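Local coordinates for ribosome inactivating type 1 protein (PDB 3MVG) that is a type 1 ribosome-inactivating protein, a plant protein with a single chain of the ribosome-inactivating protein fold, at residues Ser17-Asn22 against Val52-Trp57; Ala71-Tyr76 against Val154-Val159; Asn174-Ile177 against Pro182-Tyr185. One frame throughout, in Å; residues are numbered along the deposited sequence. Where two conformers were deposited one is given.

Interaction 1: Ser17-Asn22 against Val52-Trp57; sequences SDFLQN and VRLFDW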
loop_
_atom_site.group_PDB
_atom_site.type_symbol
_atom_site.label_atom_id
_atom_site.label_comp_id
_atom_site.label_asym_id
_atom_site.label_seq_id
_atom_site.Cartn_x
_atom_site.Cartn_y
_atom_site.Cartn_z
ATOM N N SER A 17 2.405 4.654 -8.615
ATOM C CA SER A 17 3.229 3.582 -8.063
ATOM C C SER A 17 4.355 3.165 -9.008
ATOM O O SER A 17 5.467 2.872 -8.550
ATOM C CB SER A 17 2.359 2.394 -7.704
ATOM O OG SER A 17 1.549 2.719 -6.601
ATOM N N ASP A 18 4.091 3.138 -10.314
ATOM C CA ASP A 18 5.135 2.831 -11.286
ATOM C C ASP A 18 6.250 3.869 -11.243
ATOM O O ASP A 18 7.433 3.526 -11.310
ATOM C CB ASP A 18 4.553 2.745 -12.705
ATOM C CG ASP A 18 3.810 1.433 -12.975
ATOM O OD1 ASP A 18 3.881 0.492 -12.161
ATOM O OD2 ASP A 18 3.149 1.341 -14.032
ATOM N N PHE A 19 5.870 5.142 -11.158
ATOM C CA PHE A 19 6.832 6.224 -11.006
ATOM C C PHE A 19 7.741 5.996 -9.791
ATOM O O PHE A 19 8.957 6.023 -9.910
ATOM C CB PHE A 19 6.095 7.569 -10.931
ATOM C CG PHE A 19 6.871 8.663 -10.242
ATOM C CD1 PHE A 19 8.092 9.098 -10.744
ATOM C CD2 PHE A 19 6.368 9.274 -9.110
ATOM C CE1 PHE A 19 8.816 10.114 -10.114
ATOM C CE2 PHE A 19 7.081 10.293 -8.473
ATOM C CZ PHE A 19 8.308 10.712 -8.979
ATOM N N LEU A 20 7.142 5.742 -8.638
ATOM C CA LEU A 20 7.931 5.558 -7.426
ATOM C C LEU A 20 8.827 4.342 -7.518
ATOM O O LEU A 20 9.945 4.364 -7.012
ATOM C CB LEU A 20 7.030 5.453 -6.199
ATOM C CG LEU A 20 6.281 6.730 -5.813
ATOM C CD1 LEU A 20 5.477 6.438 -4.573
ATOM C CD2 LEU A 20 7.233 7.897 -5.549
ATOM N N GLN A 21 8.352 3.271 -8.143
ATOM C CA GLN A 21 9.180 2.073 -8.229
ATOM C C GLN A 21 10.379 2.309 -9.140
ATOM O O GLN A 21 11.504 1.911 -8.813
ATOM C CB GLN A 21 8.368 0.849 -8.658
ATOM C CG GLN A 21 9.162 -0.456 -8.534
ATOM C CD GLN A 21 9.719 -0.661 -7.134
ATOM O OE1 GLN A 21 9.039 -0.419 -6.140
ATOM N NE2 GLN A 21 10.965 -1.112 -7.049
ATOM N N ASN A 22 10.162 2.961 -10.279
ATOM C CA ASN A 22 11.278 3.334 -11.150
ATOM C C ASN A 22 12.259 4.258 -10.432
ATOM O O ASN A 22 13.479 4.143 -10.586
ATOM C CB ASN A 22 10.770 3.989 -12.436
ATOM C CG ASN A 22 10.263 2.980 -13.440
ATOM O OD1 ASN A 22 10.788 1.869 -13.541
ATOM N ND2 ASN A 22 9.245 3.361 -14.198
ATOM N N VAL A 52 14.423 14.298 -11.018
ATOM C CA VAL A 52 13.030 13.883 -11.030
ATOM C C VAL A 52 12.240 15.024 -11.647
ATOM O O VAL A 52 12.049 16.067 -11.020
ATOM C CB VAL A 52 12.509 13.567 -9.608
ATOM C CG1 VAL A 52 11.035 13.175 -9.648
ATOM C CG2 VAL A 52 13.318 12.445 -8.998
ATOM N N ARG A 53 11.825 14.840 -12.899
ATOM C CA ARG A 53 11.105 15.879 -13.613
ATOM C C ARG A 53 9.610 15.701 -13.423
ATOM O O ARG A 53 9.053 14.645 -13.744
ATOM C CB ARG A 53 11.488 15.900 -15.096
ATOM C CG ARG A 53 10.889 17.097 -15.840
ATOM C CD ARG A 53 11.644 17.491 -17.106
ATOM N NE ARG A 53 11.967 16.352 -17.960
ATOM C CZ ARG A 53 13.205 15.990 -18.290
ATOM N NH1 ARG A 53 13.401 14.937 -19.071
ATOM N NH2 ARG A 53 14.249 16.677 -17.845
ATOM N N LEU A 54 8.974 16.733 -12.878
ATOM C CA LEU A 54 7.563 16.690 -12.522
ATOM C C LEU A 54 6.789 17.709 -13.326
ATOM O O LEU A 54 7.217 18.853 -13.442
ATOM C CB LEU A 54 7.394 17.010 -11.040
ATOM C CG LEU A 54 8.140 16.128 -10.039
ATOM C CD1 LEU A 54 7.976 16.698 -8.651
ATOM C CD2 LEU A 54 7.610 14.711 -10.102
ATOM N N PHE A 55 5.626 17.304 -13.833
ATOM C CA PHE A 55 4.799 18.146 -14.713
ATOM C C PHE A 55 3.452 18.445 -14.074
ATOM O O PHE A 55 2.773 17.536 -13.592
ATOM C CB PHE A 55 4.569 17.449 -16.057
ATOM C CG PHE A 55 5.814 17.272 -16.892
ATOM C CD1 PHE A 55 6.723 16.260 -16.620
ATOM C CD2 PHE A 55 6.053 18.100 -17.991
ATOM C CE1 PHE A 55 7.863 16.087 -17.402
ATOM C CE2 PHE A 55 7.193 17.929 -18.787
ATOM C CZ PHE A 55 8.095 16.927 -18.493
ATOM N N ASP A 56 3.066 19.720 -14.070
ATOM C CA ASP A 56 1.776 20.134 -13.520
ATOM C C ASP A 56 0.625 19.908 -14.508
ATOM O O ASP A 56 0.826 19.266 -15.535
ATOM C CB ASP A 56 1.841 21.579 -13.000
ATOM C CG ASP A 56 1.896 22.628 -14.105
ATOM O OD1 ASP A 56 1.723 22.294 -15.303
ATOM O OD2 ASP A 56 2.121 23.805 -13.755
ATOM N N TRP A 57 -0.570 20.405 -14.192
ATOM C CA TRP A 57 -1.734 20.144 -15.049
ATOM C C TRP A 57 -1.560 20.677 -16.469
ATOM O O TRP A 57 -2.137 20.127 -17.405
ATOM C CB TRP A 57 -3.040 20.684 -14.456
ATOM C CG TRP A 57 -3.476 20.053 -13.158
ATOM C CD1 TRP A 57 -3.613 20.684 -11.956
ATOM C CD2 TRP A 57 -3.840 18.682 -12.930
ATOM N NE1 TRP A 57 -4.044 19.803 -10.999
ATOM C CE2 TRP A 57 -4.183 18.564 -11.563
ATOM C CE3 TRP A 57 -3.919 17.547 -13.746
ATOM C CZ2 TRP A 57 -4.581 17.353 -10.991
ATOM C CZ3 TRP A 57 -4.313 16.339 -13.174
ATOM C CH2 TRP A 57 -4.642 16.258 -11.810
#
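The ring of F19 presents its far edge to V52, whose CG1 methyl lies near the ring plane, 3.7 Å from F19 CZ and 3.8 Å from F19 CE1. L54 reaches the same corner from an oblique direction, its CD2 methyl 4.2 Å from F19 CZ. This is a helix laid against a β-sheet, as found in the N-terminal part of the ribosome-inactivating protein fold: helix 13-27 meets strand 49-55 of the mixed sheet through the ring of one aromatic residue, F19. Elsewhere the ring of F19 meets that of F6, with planes at about 30°, and touches V4 on the edge strand 3-7, so a single residue spans two neighbouring strands.

The interface is small, 87 Å² over both sides, yet fully buried, and it contains no hydrogen bond. The backbones stay well apart, with 9.9 Å between F19 CA and V52 CA, a gap closed by the phenylalanine from the helix and the V52 CG1 methyl from the strand. With CG of F19 anti to the backbone N (chi1 157°), the ring is carried outward to the strand. The two side chains cross at nearly a right angle, and V52 turns to the ring the methyl that stands anti to its own backbone N, CG1, while CG2 lies beside that N.

Interaction 2: Ala71-Tyr76 against Val154-Val159; sequences AYVVAY and VLIQLV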
loop_
_atom_site.group_PDB
_atom_site.type_symbol
_atom_site.label_atom_id
_atom_site.label_comp_id
_atom_site.label_asym_id
_atom_site.label_seq_id
_atom_site.Cartn_x
_atom_site.Cartn_y
_atom_site.Cartn_z
ATOM N N ALA A 71 18.082 9.793 -0.844
ATOM C CA ALA A 71 16.816 9.935 -1.588
ATOM C C ALA A 71 16.129 11.281 -1.366
ATOM O O ALA A 71 14.925 11.410 -1.593
ATOM C CB ALA A 71 15.856 8.780 -1.270
ATOM N N TYR A 72 16.893 12.290 -0.958
ATOM C CA TYR A 72 16.321 13.570 -0.550
ATOM C C TYR A 72 16.646 14.706 -1.518
ATOM O O TYR A 72 17.650 14.691 -2.221
ATOM C CB TYR A 72 16.816 13.935 0.850
ATOM C CG TYR A 72 15.857 14.776 1.666
ATOM C CD1 TYR A 72 16.081 16.143 1.863
ATOM C CD2 TYR A 72 14.738 14.198 2.255
ATOM C CE1 TYR A 72 15.212 16.911 2.643
ATOM C CE2 TYR A 72 13.873 14.943 3.043
ATOM C CZ TYR A 72 14.113 16.298 3.225
ATOM O OH TYR A 72 13.239 17.034 3.995
ATOM N N VAL A 73 15.780 15.712 -1.522
ATOM C CA VAL A 73 15.912 16.863 -2.415
ATOM C C VAL A 73 17.053 17.774 -1.965
ATOM O O VAL A 73 17.133 18.106 -0.779
ATOM C CB VAL A 73 14.582 17.661 -2.467
ATOM C CG1 VAL A 73 14.734 18.933 -3.281
ATOM C CG2 VAL A 73 13.463 16.807 -3.048
ATOM N N VAL A 74 17.915 18.174 -2.906
ATOM C CA VAL A 74 18.999 19.127 -2.628
ATOM C C VAL A 74 18.866 20.432 -3.425
ATOM O O VAL A 74 19.488 21.447 -3.087
ATOM C CB VAL A 74 20.411 18.517 -2.881
ATOM C CG1 VAL A 74 20.629 17.265 -2.017
ATOM C CG2 VAL A 74 20.636 18.211 -4.367
ATOM N N ALA A 75 18.040 20.411 -4.468
ATOM C CA ALA A 75 17.906 21.541 -5.383
ATOM C C ALA A 75 16.730 21.284 -6.296
ATOM O O ALA A 75 16.203 20.171 -6.342
ATOM C CB ALA A 75 19.173 21.704 -6.204
ATOM N N TYR A 76 16.309 22.305 -7.026
ATOM C CA TYR A 76 15.351 22.087 -8.106
ATOM C C TYR A 76 15.622 23.065 -9.233
ATOM O O TYR A 76 16.196 24.135 -9.010
ATOM C CB TYR A 76 13.882 22.164 -7.619
ATOM C CG TYR A 76 13.424 23.552 -7.260
ATOM C CD1 TYR A 76 13.548 24.033 -5.958
ATOM C CD2 TYR A 76 12.876 24.394 -8.230
ATOM C CE1 TYR A 76 13.136 25.321 -5.630
ATOM C CE2 TYR A 76 12.471 25.684 -7.915
ATOM C CZ TYR A 76 12.606 26.143 -6.616
ATOM O OH TYR A 76 12.220 27.413 -6.267
ATOM N N VAL A 154 5.410 19.647 0.335
ATOM C CA VAL A 154 4.514 18.771 -0.422
ATOM C C VAL A 154 5.322 17.802 -1.294
ATOM O O VAL A 154 5.117 16.586 -1.250
ATOM C CB VAL A 154 3.521 19.592 -1.285
ATOM C CG1 VAL A 154 2.706 18.687 -2.207
ATOM C CG2 VAL A 154 2.582 20.406 -0.394
ATOM N N LEU A 155 6.258 18.338 -2.070
ATOM C CA LEU A 155 7.010 17.514 -3.029
ATOM C C LEU A 155 7.951 16.520 -2.361
ATOM O O LEU A 155 8.041 15.379 -2.794
ATOM C CB LEU A 155 7.762 18.391 -4.026
ATOM C CG LEU A 155 6.837 19.233 -4.908
ATOM C CD1 LEU A 155 7.633 20.147 -5.820
ATOM C CD2 LEU A 155 5.840 18.388 -5.709
ATOM N N ILE A 156 8.639 16.949 -1.305
ATOM C CA ILE A 156 9.500 16.048 -0.553
ATOM C C ILE A 156 8.699 14.864 -0.015
ATOM O O ILE A 156 9.125 13.709 -0.132
ATOM C CB ILE A 156 10.258 16.790 0.565
ATOM C CG1 ILE A 156 11.332 17.693 -0.057
ATOM C CG2 ILE A 156 10.867 15.791 1.557
ATOM C CD1 ILE A 156 11.886 18.761 0.877
ATOM N N GLN A 157 7.533 15.127 0.547
ATOM C CA GLN A 157 6.734 14.035 1.076
ATOM C C GLN A 157 6.202 13.104 -0.003
ATOM O O GLN A 157 6.163 11.896 0.198
ATOM C CB GLN A 157 5.614 14.550 1.961
ATOM C CG GLN A 157 6.113 15.150 3.254
ATOM C CD GLN A 157 4.979 15.597 4.121
ATOM O OE1 GLN A 157 4.588 14.907 5.066
ATOM N NE2 GLN A 157 4.407 16.742 3.788
ATOM N N LEU A 158 5.809 13.653 -1.149
ATOM C CA LEU A 158 5.198 12.849 -2.208
ATOM C C LEU A 158 6.197 12.200 -3.154
ATOM O O LEU A 158 5.802 11.378 -3.994
ATOM C CB LEU A 158 4.147 13.661 -2.973
ATOM C CG LEU A 158 2.963 14.105 -2.113
ATOM C CD1 LEU A 158 2.044 15.001 -2.918
ATOM C CD2 LEU A 158 2.202 12.900 -1.601
ATOM N N VAL A 159 7.478 12.542 -3.017
ATOM C CA VAL A 159 8.533 11.939 -3.823
ATOM C C VAL A 159 9.522 11.192 -2.923
ATOM O O VAL A 159 9.631 9.972 -3.021
ATOM C CB VAL A 159 9.247 12.995 -4.711
ATOM C CG1 VAL A 159 10.416 12.377 -5.436
ATOM C CG2 VAL A 159 8.256 13.602 -5.705
#
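A hydrophobic core between a strand and a central helix is formed where I156 of helix 146-164 is received by Y72 and V73 of strand 72-78. CG2 and the tip CD1 of the isoleucine go to Y72, while CG1, the methylene between CB and CD1, faces V73. The CG2 methyl of I156 lies 3.5 Å from Y72 CE2 and 3.6 Å from Y72 OH, approaching the ring obliquely, while I156 CD1 comes within 3.8 Å of Y72 OH. V73 is met by I156 CG1, which is 3.8 Å from V73 CG2 and 4.0 Å from V73 CB.

Y72 points along the interface at its root and reaches the helix with its outer end. Its CG stands anti to the backbone N (chi1 -151°), which brings the phenol obliquely against I156. The hydroxyl that sits among these methyls is not without a polar partner, since Y72 OH is hydrogen-bonded to G106 O. Y108 and L111 of helix 108-115 also pack on I156.

In the ribosome-inactivating protein fold this long helix runs through the middle of the domain beside the mixed sheet. On the strand side A71 and Y72 both face N67, a G1 β-bulge. The backbones come close, 6.7 Å between V73 CA and I156 CA. No hydrogen bond links the two segments, although A71 O accepts one from S160 OG one residue beyond the helical segment. A glycerol molecule lies about 4 Å from the side chain of Y72.

Interaction 3: Asn174-Ile177 against Pro182-Tyr185; sequences NNII and PIRY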
loop_
_atom_site.group_PDB
_atom_site.type_symbol
_atom_site.label_atom_id
_atom_site.label_comp_id
_atom_site.label_asym_id
_atom_site.label_seq_id
_atom_site.Cartn_x
_atom_site.Cartn_y
_atom_site.Cartn_z
ATOM N N ASN A 174 -4.448 5.274 -1.985
ATOM C CA ASN A 174 -5.814 5.125 -1.459
ATOM C C ASN A 174 -6.711 6.326 -1.761
ATOM O O ASN A 174 -7.933 6.267 -1.603
ATOM C CB ASN A 174 -5.782 4.938 0.050
ATOM C CG ASN A 174 -5.262 3.571 0.480
ATOM O OD1 ASN A 174 -5.057 2.675 -0.334
ATOM N ND2 ASN A 174 -5.023 3.427 1.776
ATOM N N ASN A 175 -6.093 7.427 -2.166
ATOM C CA ASN A 175 -6.822 8.646 -2.459
ATOM C C ASN A 175 -6.813 9.035 -3.927
ATOM O O ASN A 175 -7.283 10.115 -4.280
ATOM C CB ASN A 175 -6.328 9.754 -1.540
ATOM C CG ASN A 175 -6.888 9.605 -0.160
ATOM O OD1 ASN A 175 -8.106 9.680 0.022
ATOM N ND2 ASN A 175 -6.030 9.336 0.822
ATOM N N ILE A 176 -6.297 8.157 -4.778
ATOM C CA ILE A 176 -6.441 8.313 -6.217
ATOM C C ILE A 176 -7.607 7.425 -6.629
ATOM O O ILE A 176 -7.491 6.202 -6.655
ATOM C CB ILE A 176 -5.148 7.930 -6.971
ATOM C CG1 ILE A 176 -3.991 8.857 -6.558
ATOM C CG2 ILE A 176 -5.388 7.948 -8.486
ATOM C CD1 ILE A 176 -2.616 8.364 -6.989
ATOM N N ILE A 177 -8.733 8.059 -6.924
ATOM C CA ILE A 177 -9.985 7.345 -7.128
ATOM C C ILE A 177 -10.138 7.160 -8.626
ATOM O O ILE A 177 -10.838 7.929 -9.301
ATOM C CB ILE A 177 -11.168 8.127 -6.531
ATOM C CG1 ILE A 177 -10.835 8.670 -5.130
ATOM C CG2 ILE A 177 -12.433 7.270 -6.527
ATOM C CD1 ILE A 177 -10.425 7.631 -4.070
ATOM N N PRO A 182 -14.891 11.361 -14.478
ATOM C CA PRO A 182 -13.428 11.521 -14.464
ATOM C C PRO A 182 -12.786 10.993 -13.180
ATOM O O PRO A 182 -13.459 10.872 -12.158
ATOM C CB PRO A 182 -13.240 13.041 -14.534
ATOM C CG PRO A 182 -14.504 13.601 -13.988
ATOM C CD PRO A 182 -15.574 12.668 -14.453
ATOM N N ILE A 183 -11.489 10.693 -13.250
ATOM C CA ILE A 183 -10.724 10.278 -12.076
ATOM C C ILE A 183 -10.826 11.378 -11.028
ATOM O O ILE A 183 -10.778 12.564 -11.355
ATOM C CB ILE A 183 -9.245 10.006 -12.440
ATOM C CG1 ILE A 183 -9.140 8.836 -13.424
ATOM C CG2 ILE A 183 -8.407 9.731 -11.192
ATOM C CD1 ILE A 183 -7.792 8.700 -14.106
ATOM N N ARG A 184 -11.021 10.989 -9.778
ATOM C CA ARG A 184 -11.039 11.950 -8.681
ATOM C C ARG A 184 -9.793 11.809 -7.821
ATOM O O ARG A 184 -9.262 10.706 -7.664
ATOM C CB ARG A 184 -12.301 11.806 -7.829
ATOM C CG ARG A 184 -13.581 12.089 -8.611
ATOM C CD ARG A 184 -14.768 12.381 -7.708
ATOM N NE ARG A 184 -15.271 11.186 -7.040
ATOM C CZ ARG A 184 -16.237 10.407 -7.520
ATOM N NH1 ARG A 184 -16.630 9.343 -6.835
ATOM N NH2 ARG A 184 -16.811 10.687 -8.685
ATOM N N TYR A 185 -9.345 12.930 -7.266
ATOM C CA TYR A 185 -8.139 12.967 -6.440
ATOM C C TYR A 185 -8.421 13.572 -5.081
ATOM O O TYR A 185 -8.603 14.786 -4.958
ATOM C CB TYR A 185 -7.054 13.787 -7.141
ATOM C CG TYR A 185 -6.691 13.243 -8.494
ATOM C CD1 TYR A 185 -7.146 13.860 -9.662
ATOM C CD2 TYR A 185 -5.921 12.086 -8.614
ATOM C CE1 TYR A 185 -6.833 13.350 -10.907
ATOM C CE2 TYR A 185 -5.597 11.569 -9.848
ATOM C CZ TYR A 185 -6.062 12.203 -10.997
ATOM O OH TYR A 185 -5.749 11.698 -12.231
#
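Two backbone hydrogen bonds tie I177 to R184. I177 N donates to R184 O over 2.8 Å, with the nitrogen nearly along the C=O axis (164° at the oxygen). In return R184 N donates to I177 O at 3.1 Å. This second bond bends more at its acceptor: the C=O...N angle is 137° and the donor is tilted 34° from the carbonyl plane. Both bonds are fairly straight at the hydrogen.

The pairing defines a small antiparallel β-hairpin, strand 176-177 against strand 184-185, in which I177 and R184 form the hydrogen-bonded pair and I176 and Y185 the non-hydrogen-bonded one. Each pair has its CA atoms 5.0 Å apart. The loop between the strands includes P182, which follows a cis peptide bond.

Apolar contacts follow the two faces. On the face of I176 and Y185, the CG2 methyl of I176 meets Y185 CE2 at 3.9 Å, coming to the ring obliquely; this methyl, anti to the backbone N, is the branch that touches the tyrosine. I183 CG2 approaches I176 CG2 at 4.4 Å. That same face rests on I126 of helix 126-138, and I176 also touches Y16 of helix 13-27. On the face of I177 and R184, the two CB atoms stand 4.1 Å apart, but the end of I177 turns away, and the pair meets near the backbone.

A methyl also sits beside a carbonyl oxygen, I183 CG2 3.6 Å from I177 O.

Polar ends lead out of the hairpin. Y185 OH is hydrogen-bonded to T11 O. The bent chain of R184 makes a salt bridge through NH1 to D35 of the second subunit, and N175 bonds there too, ND2 to T240 OG1 and OD1 to R239 NE of that subunit; ND2 also bonds R171 O within the chain.

How the interactions relate
The three contacts follow one another along the chain without interleaving, all within the ribosome-inactivating protein fold. Interactions 1 and 2 have centres about 12 Å apart and share the mixed sheet, reaching it from helices 13-27 and 146-164. They touch directly: L54 CD1 lies 4.0 Å from L155 CD2, making them parts of one continuous core. Interaction 3 stands farther out, its centre about 16 Å from that of interaction 1 and 23 Å from that of interaction 2. W57 CH2 and Y185 CE1, 3.8 Å apart, connect the hairpin to the segment of interaction 1. Interaction 3 lies at the subunit boundary; helix 13-27 of interaction 1 also reaches the second subunit, through D18 and Q21, while interaction 2 is clear of it.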